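Local structure of Maltose/maltodextrin transport permease homologue (6FFL) at residues E83-D88 against L290-T295; E163-A168 against G234-G239; F167-P172 against A251-I256. The protein probably binds maltose and maltodextrins as the solute-binding domain fused to a MalF-type transporter subunit, and is bound here to maltotriose. One frame throughout, in Å; residues are numbered along the deposited sequence.

Interaction 1: residues E83-D88 against L290-T295; sequences EVLGSD and LLKYLT
In the lobe built on the seven-strand mixed sheet, helix 82-85 ends against the flank of helix 281-294, and Leu-85 carries the contact, touching Leu-291 with one methyl and Lys-292 with the other. The backbones stay well apart, with 8.3 Å between Leu-85 CA and Lys-292 CA, and only side chains bridge the gap. Leu-85 CD1 reaches Leu-291 CD2 at 4.1 Å, a branch-to-branch meeting of two leucines that cross at a slant. The other methyl lies along the aliphatic part of the lysine: Leu-85 CD2 is 3.8 Å from Lys-292 CE and 3.9 Å from Lys-292 CG. Beyond CG the lysine runs out fully extended, past the leucine and in the opposite direction, so its methylenes do the touching while its ammonium group lies further along. In Leu-85, chi1 of -58° sets CG anti to the carbonyl carbon, and from there the methyls part toward the two partners. Leu-291 forms the deeper side of the contact, also packing on Tyr-272 and Leu-274 of strand 266-274 and on Ile-108, whereas Lys-292 lies at the surface. Just after Leu-85 the helix stops at Gly-86, whose phi is positive (88°). One turn beyond Leu-291, Thr-295 OG1 gives a 2.9 Å hydrogen bond to Leu-291 O and is also hydrogen-bonded to Tyr-89 OH, a second tie back to the region of residues 83-88. Helix 281-294 thus packs on the sheet through Leu-291 while the end of helix 82-85 packs on that helix, as in the α/β lobe of a periplasmic-type binding protein.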
loop_
_atom_site.group_PDB
_atom_site.type_symbol
_atom_site.label_atom_id
_atom_site.label_comp_id
_atom_site.label_asym_id
_atom_site.label_seq_id
_atom_site.Cartn_x
_atom_site.Cartn_y
_atom_site.Cartn_z
ATOM N N GLU A 83 -10.823 24.152 -4.404
ATOM C CA GLU A 83 -10.876 25.364 -5.210
ATOM C C GLU A 83 -10.007 25.253 -6.456
ATOM O O GLU A 83 -10.293 25.906 -7.468
ATOM C CB GLU A 83 -10.448 26.568 -4.365
ATOM C CG GLU A 83 -10.984 26.571 -2.923
ATOM C CD GLU A 83 -10.198 25.660 -1.975
ATOM O OE1 GLU A 83 -9.217 25.025 -2.425
ATOM O OE2 GLU A 83 -10.566 25.577 -0.782
ATOM N N VAL A 84 -8.956 24.434 -6.400
ATOM C CA VAL A 84 -8.056 24.269 -7.537
ATOM C C VAL A 84 -8.759 23.543 -8.678
ATOM O O VAL A 84 -8.712 23.976 -9.836
ATOM C CB VAL A 84 -6.785 23.517 -7.100
ATOM C CG1 VAL A 84 -5.913 23.192 -8.304
ATOM C CG2 VAL A 84 -6.010 24.333 -6.066
ATOM N N LEU A 85 -9.412 22.422 -8.369
ATOM C CA LEU A 85 -10.005 21.559 -9.385
ATOM C C LEU A 85 -11.520 21.695 -9.510
ATOM O O LEU A 85 -12.077 21.275 -10.531
ATOM C CB LEU A 85 -9.648 20.092 -9.096
ATOM C CG LEU A 85 -8.141 19.815 -9.043
ATOM C CD1 LEU A 85 -7.847 18.408 -8.577
ATOM C CD2 LEU A 85 -7.499 20.084 -10.398
ATOM N N GLY A 86 -12.194 22.265 -8.521
ATOM C CA GLY A 86 -13.650 22.362 -8.553
ATOM C C GLY A 86 -14.333 21.139 -7.968
ATOM O O GLY A 86 -13.798 20.031 -7.957
ATOM N N SER A 87 -15.566 21.348 -7.493
ATOM C CA SER A 87 -16.320 20.264 -6.866
ATOM C C SER A 87 -16.806 19.242 -7.890
ATOM O O SER A 87 -16.802 18.034 -7.621
ATOM C CB SER A 87 -17.501 20.832 -6.081
ATOM O OG SER A 87 -18.606 19.943 -6.103
ATOM N N ASP A 88 -17.239 19.700 -9.068
ATOM C CA ASP A 88 -17.644 18.758 -10.105
ATOM C C ASP A 88 -16.505 17.826 -10.510
ATOM O O ASP A 88 -16.758 16.749 -11.057
ATOM C CB ASP A 88 -18.175 19.514 -11.323
ATOM C CG ASP A 88 -19.557 20.099 -11.086
ATOM O OD1 ASP A 88 -20.303 19.556 -10.240
ATOM O OD2 ASP A 88 -19.896 21.106 -11.743
ATOM N N LEU A 290 -0.089 19.563 -14.883
ATOM C CA LEU A 290 0.440 18.210 -14.772
ATOM C C LEU A 290 -0.462 17.335 -13.912
ATOM O O LEU A 290 -0.689 16.163 -14.236
ATOM C CB LEU A 290 1.857 18.251 -14.205
ATOM C CG LEU A 290 2.566 16.898 -14.142
ATOM C CD1 LEU A 290 2.685 16.318 -15.549
ATOM C CD2 LEU A 290 3.936 17.049 -13.505
ATOM N N LEU A 291 -0.973 17.888 -12.805
ATOM C CA LEU A 291 -1.892 17.154 -11.935
ATOM C C LEU A 291 -3.146 16.716 -12.686
ATOM O O LEU A 291 -3.612 15.579 -12.532
ATOM C CB LEU A 291 -2.271 18.034 -10.741
ATOM C CG LEU A 291 -3.428 17.585 -9.853
ATOM C CD1 LEU A 291 -3.032 16.328 -9.172
ATOM C CD2 LEU A 291 -3.775 18.657 -8.824
ATOM N N LYS A 292 -3.728 17.618 -13.474
ATOM C CA LYS A 292 -4.905 17.255 -14.255
ATOM C C LYS A 292 -4.564 16.199 -15.302
ATOM O O LYS A 292 -5.347 15.273 -15.537
ATOM C CB LYS A 292 -5.495 18.498 -14.919
ATOM C CG LYS A 292 -6.102 19.521 -13.942
ATOM C CD LYS A 292 -6.567 20.766 -14.724
ATOM C CE LYS A 292 -7.289 21.772 -13.844
ATOM N NZ LYS A 292 -7.569 23.051 -14.581
ATOM N N TYR A 293 -3.395 16.314 -15.934
ATOM C CA TYR A 293 -2.999 15.323 -16.934
ATOM C C TYR A 293 -2.779 13.944 -16.308
ATOM O O TYR A 293 -3.234 12.924 -16.850
ATOM C CB TYR A 293 -1.738 15.790 -17.659
ATOM C CG TYR A 293 -1.182 14.757 -18.606
ATOM C CD1 TYR A 293 -1.835 14.463 -19.798
ATOM C CD2 TYR A 293 -0.011 14.079 -18.312
ATOM C CE1 TYR A 293 -1.336 13.515 -20.671
ATOM C CE2 TYR A 293 0.502 13.131 -19.182
ATOM C CZ TYR A 293 -0.167 12.853 -20.356
ATOM O OH TYR A 293 0.335 11.913 -21.222
ATOM N N LEU A 294 -2.072 13.884 -15.176
ATOM C CA LEU A 294 -1.717 12.584 -14.611
ATOM C C LEU A 294 -2.906 11.888 -13.972
ATOM O O LEU A 294 -2.808 10.694 -13.668
ATOM C CB LEU A 294 -0.585 12.725 -13.584
ATOM C CG LEU A 294 0.771 13.135 -14.171
ATOM C CD1 LEU A 294 1.789 13.401 -13.062
ATOM C CD2 LEU A 294 1.285 12.080 -15.151
ATOM N N THR A 295 -4.018 12.594 -13.768
ATOM C CA THR A 295 -5.245 11.970 -13.313
ATOM C C THR A 295 -6.268 11.846 -14.438
ATOM O O THR A 295 -7.379 11.362 -14.194
ATOM C CB THR A 295 -5.844 12.752 -12.137
ATOM O OG1 THR A 295 -6.079 14.110 -12.527
ATOM C CG2 THR A 295 -4.897 12.729 -10.917
#

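Interaction 2: residues E163-A168 against G234-G239; sequences EPFFFA and GDWSWG. With GLC (alpha-D-glucopyranose), chain B; GLC (alpha-D-glucopyranose), chain C; GLC (alpha-D-glucopyranose), chain D.
Trp-236 meets the rings of Phe-165 and Phe-166 along the benzo edge of its indole and carries two of the three glucoses of maltotriose on one face. Its CB begins the run beneath the reducing-end glucose (chain D), 4.2 Å from C2 of that sugar. CG sits between the backbone N and the carbonyl carbon (chi1 58°), which folds the indole back over its own chain: Gly-234 CA lies 3.4 Å from the plane on the face turned from the sugar. Above the middle of the ring system is C4 of the chain D glucose. NE1, on one margin, is hydrogen-bonded to Tyr-216 OH. Further out the six-membered ring passes under the central glucose (chain C), which comes down with its C1 side, CH2 lying 3.5 Å from that C1; this is the kind of aromatic platform on which maltodextrin-binding proteins seat their sugars. The same CH2 touches Phe-165 CE2 at 3.9 Å, while Trp-236 CZ2 is 4.1 Å from Phe-166 CZ; both phenylalanine atoms lie near the indole plane. Phe-165 in turn has C4 of the central glucose over one face. Its backbone N donates to O6 of the non-reducing-end glucose (chain B) at 2.9 Å, and that O6 gives a very short bond, 2.5 Å, to Glu-163 OE2. Arg-355 forms a salt bridge with the same OE2, probably stabilising its negative charge. Trp-236 lies two residues past the end of strand 228-234 and just before helix 238-243, its benzo edge against Phe-165 and Phe-166 of helix 164-167; Leu-116 of strand 116-121 touches all three aromatic side chains, and Trp-351 of helix 346-362 packs against Phe-165.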
loop_
_atom_site.group_PDB
_atom_site.type_symbol
_atom_site.label_atom_id
_atom_site.label_comp_id
_atom_site.label_asym_id
_atom_site.label_seq_id
_atom_site.Cartn_x
_atom_site.Cartn_y
_atom_site.Cartn_z
ATOM N N GLU A 163 6.690 -5.345 8.471
ATOM C CA GLU A 163 6.118 -4.042 8.147
ATOM C C GLU A 163 4.660 -4.005 8.585
ATOM O O GLU A 163 3.895 -4.881 8.205
ATOM C CB GLU A 163 6.231 -3.802 6.642
ATOM C CG GLU A 163 5.806 -2.423 6.167
ATOM C CD GLU A 163 6.684 -1.308 6.689
ATOM O OE1 GLU A 163 7.895 -1.543 6.882
ATOM O OE2 GLU A 163 6.169 -0.185 6.921
ATOM N N PRO A 164 4.238 -3.005 9.373
ATOM C CA PRO A 164 2.886 -3.061 9.951
ATOM C C PRO A 164 1.767 -3.175 8.927
ATOM O O PRO A 164 0.756 -3.833 9.195
ATOM C CB PRO A 164 2.793 -1.747 10.742
ATOM C CG PRO A 164 4.186 -1.417 11.080
ATOM C CD PRO A 164 5.044 -1.910 9.938
ATOM N N PHE A 165 1.901 -2.527 7.766
ATOM C CA PHE A 165 0.866 -2.656 6.741
ATOM C C PHE A 165 0.573 -4.119 6.437
ATOM O O PHE A 165 -0.578 -4.485 6.173
ATOM C CB PHE A 165 1.313 -1.931 5.471
ATOM C CG PHE A 165 0.199 -1.653 4.491
ATOM C CD1 PHE A 165 -0.820 -0.759 4.806
ATOM C CD2 PHE A 165 0.194 -2.266 3.247
ATOM C CE1 PHE A 165 -1.836 -0.465 3.889
ATOM C CE2 PHE A 165 -0.814 -1.995 2.321
ATOM C CZ PHE A 165 -1.839 -1.091 2.651
ATOM N N PHE A 166 1.596 -4.968 6.504
ATOM C CA PHE A 166 1.445 -6.355 6.084
ATOM C C PHE A 166 0.871 -7.251 7.177
ATOM O O PHE A 166 0.341 -8.323 6.854
ATOM C CB PHE A 166 2.791 -6.882 5.592
ATOM C CG PHE A 166 3.225 -6.283 4.275
ATOM C CD1 PHE A 166 3.764 -5.000 4.215
ATOM C CD2 PHE A 166 3.079 -7.000 3.094
ATOM C CE1 PHE A 166 4.154 -4.443 2.996
ATOM C CE2 PHE A 166 3.471 -6.446 1.870
ATOM C CZ PHE A 166 4.006 -5.173 1.827
ATOM N N PHE A 167 0.925 -6.855 8.455
ATOM C CA PHE A 167 0.168 -7.638 9.434
ATOM C C PHE A 167 -1.131 -6.969 9.865
ATOM O O PHE A 167 -1.958 -7.623 10.511
ATOM C CB PHE A 167 1.045 -8.021 10.657
ATOM C CG PHE A 167 1.538 -6.875 11.507
ATOM C CD1 PHE A 167 0.682 -6.201 12.384
ATOM C CD2 PHE A 167 2.883 -6.532 11.496
ATOM C CE1 PHE A 167 1.165 -5.178 13.202
ATOM C CE2 PHE A 167 3.374 -5.508 12.304
ATOM C CZ PHE A 167 2.499 -4.821 13.155
ATOM N N ALA A 168 -1.358 -5.713 9.477
ATOM C CA ALA A 168 -2.624 -5.041 9.761
ATOM C C ALA A 168 -3.879 -5.810 9.356
ATOM O O ALA A 168 -4.866 -5.753 10.108
ATOM C CB ALA A 168 -2.622 -3.666 9.079
ATOM N N GLY A 234 0.646 -6.392 -2.550
ATOM C CA GLY A 234 -0.422 -5.499 -2.947
ATOM C C GLY A 234 -0.598 -5.423 -4.463
ATOM O O GLY A 234 0.192 -5.956 -5.236
ATOM N N ASP A 235 -1.669 -4.743 -4.881
ATOM C CA ASP A 235 -1.951 -4.669 -6.315
ATOM C C ASP A 235 -0.887 -3.878 -7.079
ATOM O O ASP A 235 -0.777 -4.035 -8.301
ATOM C CB ASP A 235 -3.367 -4.110 -6.563
ATOM C CG ASP A 235 -3.522 -2.625 -6.178
ATOM O OD1 ASP A 235 -2.744 -2.102 -5.349
ATOM O OD2 ASP A 235 -4.452 -1.985 -6.721
ATOM N N TRP A 236 -0.057 -3.083 -6.385
ATOM C CA TRP A 236 1.051 -2.403 -7.052
ATOM C C TRP A 236 2.060 -3.378 -7.643
ATOM O O TRP A 236 2.869 -2.972 -8.486
ATOM C CB TRP A 236 1.798 -1.485 -6.068
ATOM C CG TRP A 236 2.323 -2.252 -4.872
ATOM C CD1 TRP A 236 3.467 -2.997 -4.808
ATOM C CD2 TRP A 236 1.690 -2.377 -3.584
ATOM N NE1 TRP A 236 3.590 -3.572 -3.561
ATOM C CE2 TRP A 236 2.516 -3.204 -2.793
ATOM C CE3 TRP A 236 0.516 -1.857 -3.024
ATOM C CZ2 TRP A 236 2.200 -3.529 -1.468
ATOM C CZ3 TRP A 236 0.197 -2.187 -1.701
ATOM C CH2 TRP A 236 1.035 -3.016 -0.945
ATOM N N SER A 237 2.045 -4.645 -7.212
ATOM C CA SER A 237 3.061 -5.600 -7.629
ATOM C C SER A 237 2.656 -6.425 -8.844
ATOM O O SER A 237 3.508 -7.124 -9.399
ATOM C CB SER A 237 3.411 -6.541 -6.464
ATOM O OG SER A 237 2.321 -7.419 -6.160
ATOM N N TRP A 238 1.396 -6.346 -9.277
ATOM C CA TRP A 238 0.926 -7.202 -10.366
ATOM C C TRP A 238 1.753 -7.005 -11.628
ATOM O O TRP A 238 2.147 -7.974 -12.289
ATOM C CB TRP A 238 -0.536 -6.900 -10.674
ATOM C CG TRP A 238 -1.513 -7.265 -9.595
ATOM C CD1 TRP A 238 -1.316 -8.121 -8.541
ATOM C CD2 TRP A 238 -2.854 -6.793 -9.485
ATOM N NE1 TRP A 238 -2.462 -8.200 -7.781
ATOM C CE2 TRP A 238 -3.426 -7.403 -8.352
ATOM C CE3 TRP A 238 -3.633 -5.910 -10.243
ATOM C CZ2 TRP A 238 -4.735 -7.143 -7.944
ATOM C CZ3 TRP A 238 -4.940 -5.662 -9.842
ATOM C CH2 TRP A 238 -5.476 -6.275 -8.700
ATOM N N GLY A 239 1.998 -5.746 -11.995
ATOM C CA GLY A 239 2.683 -5.478 -13.250
ATOM C C GLY A 239 4.069 -6.084 -13.288
ATOM O O GLY A 239 4.488 -6.648 -14.300
HETATM C C1 GLC B . 1.450 1.945 4.461
HETATM C C2 GLC B . 1.145 3.413 4.770
HETATM C C3 GLC B . 2.377 4.067 5.404
HETATM C C4 GLC B . 2.794 3.297 6.645
HETATM C C5 GLC B . 3.034 1.821 6.293
HETATM C C6 GLC B . 3.244 1.004 7.564
HETATM O O2 GLC B . 0.745 4.119 3.578
HETATM O O3 GLC B . 2.076 5.429 5.780
HETATM O O4 GLC B . 3.999 3.874 7.170
HETATM O O5 GLC B . 1.859 1.294 5.667
HETATM O O6 GLC B . 3.733 -0.323 7.276
HETATM C C1 GLC C . 2.874 -0.134 -0.124
HETATM C C2 GLC C . 1.623 0.708 0.088
HETATM C C3 GLC C . 1.774 1.712 1.220
HETATM C C4 GLC C . 2.250 0.959 2.458
HETATM C C5 GLC C . 3.552 0.231 2.136
HETATM C C6 GLC C . 4.074 -0.537 3.355
HETATM O O2 GLC C . 1.330 1.381 -1.151
HETATM O O3 GLC C . 0.493 2.315 1.473
HETATM O O4 GLC C . 2.499 1.881 3.507
HETATM O O5 GLC C . 3.287 -0.715 1.105
HETATM O O6 GLC C . 5.454 -0.909 3.151
HETATM C C1 GLC D . 6.368 0.003 -4.020
HETATM C C2 GLC D . 4.964 0.563 -4.277
HETATM C C3 GLC D . 4.330 1.073 -2.991
HETATM C C4 GLC D . 4.409 0.024 -1.880
HETATM C C5 GLC D . 5.853 -0.472 -1.719
HETATM C C6 GLC D . 5.937 -1.617 -0.711
HETATM O O1 GLC D . 7.247 1.072 -3.667
HETATM O O2 GLC D . 5.027 1.665 -5.187
HETATM O O3 GLC D . 2.964 1.452 -3.268
HETATM O O4 GLC D . 3.928 0.636 -0.666
HETATM O O5 GLC D . 6.355 -0.974 -2.962
HETATM O O6 GLC D . 7.309 -1.959 -0.462
#

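Interaction 3: residues F167-P172 against A251-I256; sequences FAPFIP and ARIPMI
Phe-170 crosses both Ile-253 and Ile-256 at roughly right angles, and the two isoleucine methyls meet neighbouring ring atoms, CE1 and CD1. The tighter approach is that of Ile-253: its CG2 methyl stands 3.6 Å from Phe-170 CE1 and 3.9 Å from Phe-170 CZ. Ile-256 comes in at the neighbouring position, its CD1 methyl 4.1 Å from Phe-170 CD1. Neither methyl sits squarely over the ring; both approach obliquely. Ile-253 divides its two branches between two partners. With CG2 trans to the backbone N and CG1 trans to the carbonyl carbon (chi1 -64°), CG2 is left for the phenylalanine, and the other arm extends until CD1 lies 4.1 Å from both CB and CG of Pro-169, two side chains that meet on a slant. Ile-256 is shaped differently, since a bend at chi2 (-61°) brings its CD1 round to the ring. Residues 252-256 run in an extended, polyproline II-like conformation, in which residues three apart face the same way; this is how Ile-253 and Ile-256 both send their CB towards 167-172. The run follows strand 248-251, an outer strand of the four-strand sheet, and belongs to the connection leading to strand 266-274 in the other lobe of this binding-protein fold. Phe-170 also packs on Phe-199 and Thr-196 of helix 191-205, the two phenylalanine rings meeting with their planes about 50° apart. Every side chain that touches here is buried. Arg-252, one residue before Ile-253, forms salt bridges with Asp-333 and Glu-336 and a cation-pi contact with Trp-262.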
loop_
_atom_site.group_PDB
_atom_site.type_symbol
_atom_site.label_atom_id
_atom_site.label_comp_id
_atom_site.label_asym_id
_atom_site.label_seq_id
_atom_site.Cartn_x
_atom_site.Cartn_y
_atom_site.Cartn_z
ATOM N N PHE A 167 0.925 -6.855 8.455
ATOM C CA PHE A 167 0.168 -7.638 9.434
ATOM C C PHE A 167 -1.131 -6.969 9.865
ATOM O O PHE A 167 -1.958 -7.623 10.511
ATOM C CB PHE A 167 1.045 -8.021 10.657
ATOM C CG PHE A 167 1.538 -6.875 11.507
ATOM C CD1 PHE A 167 0.682 -6.201 12.384
ATOM C CD2 PHE A 167 2.883 -6.532 11.496
ATOM C CE1 PHE A 167 1.165 -5.178 13.202
ATOM C CE2 PHE A 167 3.374 -5.508 12.304
ATOM C CZ PHE A 167 2.499 -4.821 13.155
ATOM N N ALA A 168 -1.358 -5.713 9.477
ATOM C CA ALA A 168 -2.624 -5.041 9.761
ATOM C C ALA A 168 -3.879 -5.810 9.356
ATOM O O ALA A 168 -4.866 -5.753 10.108
ATOM C CB ALA A 168 -2.622 -3.666 9.079
ATOM N N PRO A 169 -3.938 -6.516 8.218
ATOM C CA PRO A 169 -5.197 -7.192 7.873
ATOM C C PRO A 169 -5.613 -8.227 8.901
ATOM O O PRO A 169 -6.816 -8.484 9.051
ATOM C CB PRO A 169 -4.892 -7.839 6.513
ATOM C CG PRO A 169 -3.753 -7.038 5.951
ATOM C CD PRO A 169 -2.924 -6.692 7.158
ATOM N N PHE A 170 -4.663 -8.830 9.616
ATOM C CA PHE A 170 -5.019 -9.882 10.569
ATOM C C PHE A 170 -5.637 -9.337 11.842
ATOM O O PHE A 170 -6.369 -10.064 12.521
ATOM C CB PHE A 170 -3.789 -10.716 10.937
ATOM C CG PHE A 170 -3.131 -11.362 9.750
ATOM C CD1 PHE A 170 -3.717 -12.454 9.123
ATOM C CD2 PHE A 170 -1.939 -10.869 9.255
ATOM C CE1 PHE A 170 -3.124 -13.038 8.007
ATOM C CE2 PHE A 170 -1.339 -11.451 8.146
ATOM C CZ PHE A 170 -1.931 -12.535 7.527
ATOM N N ILE A 171 -5.351 -8.090 12.187
ATOM C CA ILE A 171 -5.786 -7.565 13.480
ATOM C C ILE A 171 -7.301 -7.691 13.633
ATOM O O ILE A 171 -7.744 -8.315 14.607
ATOM C CB ILE A 171 -5.295 -6.124 13.687
ATOM C CG1 ILE A 171 -3.765 -6.099 13.679
ATOM C CG2 ILE A 171 -5.842 -5.578 15.005
ATOM C CD1 ILE A 171 -3.151 -4.678 13.595
ATOM N N PRO A 172 -8.135 -7.152 12.728
ATOM C CA PRO A 172 -9.586 -7.295 12.915
ATOM C C PRO A 172 -10.078 -8.727 12.800
ATOM O O PRO A 172 -11.144 -9.034 13.345
ATOM C CB PRO A 172 -10.177 -6.415 11.802
ATOM C CG PRO A 172 -9.098 -6.315 10.764
ATOM C CD PRO A 172 -7.820 -6.315 11.550
ATOM N N ALA A 251 -5.989 -14.180 -4.487
ATOM C CA ALA A 251 -7.073 -14.639 -3.627
ATOM C C ALA A 251 -7.086 -13.791 -2.366
ATOM O O ALA A 251 -6.116 -13.101 -2.049
ATOM C CB ALA A 251 -6.922 -16.121 -3.253
ATOM N N ARG A 252 -8.192 -13.869 -1.629
ATOM C CA ARG A 252 -8.208 -13.280 -0.294
ATOM C C ARG A 252 -7.095 -13.866 0.568
ATOM O O ARG A 252 -6.800 -15.065 0.487
ATOM C CB ARG A 252 -9.560 -13.548 0.379
ATOM C CG ARG A 252 -10.727 -12.846 -0.266
ATOM C CD ARG A 252 -12.027 -13.154 0.455
ATOM N NE ARG A 252 -13.116 -12.359 -0.098
ATOM C CZ ARG A 252 -14.371 -12.404 0.329
ATOM N NH1 ARG A 252 -14.702 -13.204 1.331
ATOM N NH2 ARG A 252 -15.295 -11.635 -0.245
ATOM N N ILE A 253 -6.496 -13.032 1.422
ATOM C CA ILE A 253 -5.684 -13.585 2.512
ATOM C C ILE A 253 -6.608 -14.538 3.262
ATOM O O ILE A 253 -7.741 -14.164 3.588
ATOM C CB ILE A 253 -5.118 -12.489 3.431
ATOM C CG1 ILE A 253 -4.145 -11.593 2.661
ATOM C CG2 ILE A 253 -4.423 -13.103 4.642
ATOM C CD1 ILE A 253 -3.814 -10.277 3.406
ATOM N N PRO A 254 -6.193 -15.779 3.512
ATOM C CA PRO A 254 -7.151 -16.797 3.968
ATOM C C PRO A 254 -7.792 -16.462 5.312
ATOM O O PRO A 254 -7.174 -15.866 6.202
ATOM C CB PRO A 254 -6.297 -18.065 4.059
ATOM C CG PRO A 254 -5.247 -17.868 3.025
ATOM C CD PRO A 254 -4.920 -16.378 3.070
ATOM N N MET A 255 -9.049 -16.875 5.445
ATOM C CA MET A 255 -9.802 -16.692 6.680
ATOM C C MET A 255 -9.095 -17.371 7.849
ATOM O O MET A 255 -8.556 -18.472 7.726
ATOM C CB MET A 255 -11.209 -17.264 6.486
ATOM C CG MET A 255 -12.056 -17.458 7.738
ATOM S SD MET A 255 -13.593 -18.367 7.371
ATOM C CE MET A 255 -14.454 -17.137 6.403
ATOM N N ILE A 256 -9.077 -16.697 8.997
ATOM C CA ILE A 256 -8.486 -17.313 10.181
ATOM C C ILE A 256 -9.404 -18.417 10.682
ATOM O O ILE A 256 -10.559 -18.165 11.042
ATOM C CB ILE A 256 -8.232 -16.265 11.270
ATOM C CG1 ILE A 256 -7.347 -15.156 10.696
ATOM C CG2 ILE A 256 -7.690 -16.923 12.551
ATOM C CD1 ILE A 256 -5.983 -15.675 10.231
#

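In the fold
Interactions 2 and 3 are neighbours, their centres 12 Å apart, and both start from the same part of the chain: helix 164-167 borders the sugar pocket, and Pro-169 and helix 170-173, right after it, pack on the run following strand 248-251. Both belong to the lobe around the four-strand sheet. Interaction 1 lies in the lobe of the seven-strand sheet, its centre 28 Å from that of interaction 2 and 35 Å from that of interaction 3, on the other side of the chain's centre from the latter. Along the chain, interactions 2 and 3 are nested between residues 83-88 and 290-295, as expected when the chain passes between two lobes with the maltotriose held in the cleft.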